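Local structure of specific mitochondrial acyl carrier protein (Toxoplasma, 3CE7) at residues E36-S41 and E45-R50. The protein probably carries growing acyl chains on a phosphopantetheine arm during mitochondrial fatty acid synthesis, as acyl carrier proteins do. Residues are numbered along the deposited sequence; the frame is centred on the assembly and turned at random. Where two conformers were deposited one is given.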
loop_
_atom_site.group_PDB
_atom_site.type_symbol
_atom_site.label_atom_id
_atom_site.label_comp_id
_atom_site.label_asym_id
_atom_site.label_seq_id
_atom_site.Cartn_x
_atom_site.Cartn_y
_atom_site.Cartn_z
ATOM N N GLU A 36 16.402 0.995 2.640
ATOM C CA GLU A 36 15.706 0.778 1.368
ATOM C C GLU A 36 14.808 1.972 1.088
ATOM O O GLU A 36 14.125 2.462 1.991
ATOM C CB GLU A 36 14.870 -0.510 1.418
ATOM C CG GLU A 36 14.277 -0.942 0.097
ATOM C CD GLU A 36 15.261 -1.665 -0.813
ATOM O OE1 GLU A 36 16.427 -1.906 -0.406
ATOM O OE2 GLU A 36 14.851 -1.987 -1.945
ATOM N N LYS A 37 14.803 2.434 -0.160
ATOM C CA LYS A 37 14.026 3.609 -0.535
ATOM C C LYS A 37 12.757 3.237 -1.290
ATOM O O LYS A 37 12.797 2.469 -2.254
ATOM C CB LYS A 37 14.887 4.573 -1.363
ATOM C CG LYS A 37 15.948 5.290 -0.510
ATOM C CD LYS A 37 16.962 6.074 -1.353
ATOM C CE LYS A 37 17.965 5.159 -2.026
ATOM N NZ LYS A 37 18.974 5.922 -2.841
ATOM N N VAL A 38 11.633 3.796 -0.852
ATOM C CA VAL A 38 10.364 3.548 -1.524
ATOM C C VAL A 38 9.642 4.871 -1.792
ATOM O O VAL A 38 9.583 5.738 -0.922
ATOM C CB VAL A 38 9.465 2.574 -0.700
ATOM C CG1 VAL A 38 9.168 3.136 0.694
ATOM C CG2 VAL A 38 8.176 2.257 -1.445
ATOM N N THR A 39 9.132 5.021 -3.013
ATOM C CA THR A 39 8.305 6.168 -3.381
ATOM C C THR A 39 6.944 5.664 -3.861
ATOM O O THR A 39 6.769 4.455 -4.090
ATOM C CB THR A 39 8.931 6.979 -4.524
ATOM O OG1 THR A 39 8.791 6.243 -5.745
ATOM C CG2 THR A 39 10.402 7.286 -4.241
ATOM N N PRO A 40 5.962 6.574 -4.032
ATOM C CA PRO A 40 4.653 6.074 -4.476
ATOM C C PRO A 40 4.676 5.385 -5.849
ATOM O O PRO A 40 3.815 4.553 -6.130
ATOM C CB PRO A 40 3.787 7.336 -4.516
ATOM C CG PRO A 40 4.483 8.301 -3.591
ATOM C CD PRO A 40 5.941 8.030 -3.800
ATOM N N SER A 41 5.651 5.712 -6.692
ATOM C CA SER A 41 5.710 5.099 -8.019
ATOM C C SER A 41 6.643 3.882 -8.108
ATOM O O SER A 41 6.728 3.237 -9.162
ATOM C CB SER A 41 6.093 6.139 -9.073
ATOM O OG SER A 41 7.382 6.641 -8.797
ATOM N N GLU A 45 7.596 -4.944 -6.300
ATOM C CA GLU A 45 8.376 -6.164 -6.517
ATOM C C GLU A 45 9.882 -5.938 -6.660
ATOM O O GLU A 45 10.660 -6.904 -6.694
ATOM C CB GLU A 45 7.828 -6.941 -7.717
ATOM C CG GLU A 45 7.072 -8.216 -7.353
ATOM C CD GLU A 45 5.695 -7.993 -6.739
ATOM O OE1 GLU A 45 5.156 -8.965 -6.168
ATOM O OE2 GLU A 45 5.137 -6.875 -6.835
ATOM N N GLU A 46 10.292 -4.676 -6.726
ATOM C CA GLU A 46 11.709 -4.330 -6.823
ATOM C C GLU A 46 12.317 -3.959 -5.455
ATOM O O GLU A 46 13.532 -3.778 -5.333
ATOM C CB GLU A 46 11.918 -3.265 -7.922
ATOM C CG GLU A 46 11.705 -3.861 -9.337
ATOM C CD GLU A 46 11.373 -2.851 -10.455
ATOM O OE1 GLU A 46 11.537 -1.625 -10.274
ATOM O OE2 GLU A 46 10.944 -3.310 -11.542
ATOM N N LEU A 47 11.469 -3.915 -4.424
ATOM C CA LEU A 47 11.860 -3.508 -3.077
ATOM C C LEU A 47 12.377 -4.675 -2.243
ATOM O O LEU A 47 11.833 -5.767 -2.310
ATOM C CB LEU A 47 10.667 -2.884 -2.343
ATOM C CG LEU A 47 10.053 -1.610 -2.934
ATOM C CD1 LEU A 47 8.771 -1.243 -2.177
ATOM C CD2 LEU A 47 11.052 -0.452 -2.933
ATOM N N ARG A 48 13.404 -4.416 -1.439
ATOM C CA ARG A 48 13.951 -5.431 -0.541
ATOM C C ARG A 48 13.305 -5.355 0.839
ATOM O O ARG A 48 13.305 -4.297 1.481
ATOM C CB ARG A 48 15.469 -5.291 -0.433
ATOM C CG ARG A 48 16.143 -6.521 0.152
ATOM C CD ARG A 48 17.612 -6.585 -0.247
ATOM N NE ARG A 48 17.792 -6.773 -1.685
ATOM C CZ ARG A 48 17.787 -7.952 -2.305
ATOM N NH1 ARG A 48 17.960 -8.000 -3.618
ATOM N NH2 ARG A 48 17.600 -9.080 -1.625
ATOM N N THR A 49 12.775 -6.489 1.290
ATOM C CA THR A 49 12.084 -6.573 2.584
ATOM C C THR A 49 13.045 -6.909 3.728
ATOM O O THR A 49 14.225 -7.182 3.494
ATOM C CB THR A 49 10.944 -7.610 2.545
ATOM O OG1 THR A 49 11.495 -8.932 2.437
ATOM C CG2 THR A 49 10.005 -7.343 1.371
ATOM N N ARG A 50 12.529 -6.883 4.959
ATOM C CA ARG A 50 13.304 -7.202 6.169
ATOM C C ARG A 50 13.977 -8.568 6.081
ATOM O O ARG A 50 14.960 -8.834 6.783
ATOM C CB ARG A 50 12.397 -7.190 7.404
ATOM C CG ARG A 50 11.771 -5.846 7.740
ATOM C CD ARG A 50 12.725 -4.937 8.493
ATOM N NE ARG A 50 12.030 -3.762 9.016
ATOM C CZ ARG A 50 11.789 -3.534 10.307
ATOM N NH1 ARG A 50 12.201 -4.392 11.238
ATOM N NH2 ARG A 50 11.143 -2.432 10.670
#
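Glu36 reaches across to the backbone of Arg48, Glu36 OE2 taking Arg48 N at 2.9 Å in a nearly straight bond. The donor stands above the carboxylate plane, 74° out of it. CG lies anti to the backbone N (chi1 -171°) and the chain then bends at chi2, bringing the carboxylate against the Leu47-Arg48 link: Glu36 OE2 is 3.5 Å from Leu47 CA, and Glu36 OE1 is 3.5 Å from Arg48 CB. The Arg48 side chain runs off from the contact, its guanidinium plane turned 79° from the carboxylate, with Glu36 OE1 still 5.2 Å from Arg48 NE. Beside this hydrogen bond, both methyls of Leu47 lie near Val38. Leu47 CD1 meets Val38 CG2 at 3.6 Å, the two side chains crossing at about a right angle, while Leu47 CD2 also rests 3.5 Å from Lys37 O. Leu32 touches both Val38 and Leu47, and Val38 also packs on Cys28 of helix 17-29 and Leu86 of helix 86-98. The contact thus joins two parts of the long loop between helices 17-29 and 57-71 of the acyl carrier fold. The Glu36 carboxylate accepts the Arg48 backbone N-H from above its plane, probably a weaker bond than an in-plane one, and the opposite charges may add some attraction without a salt bridge.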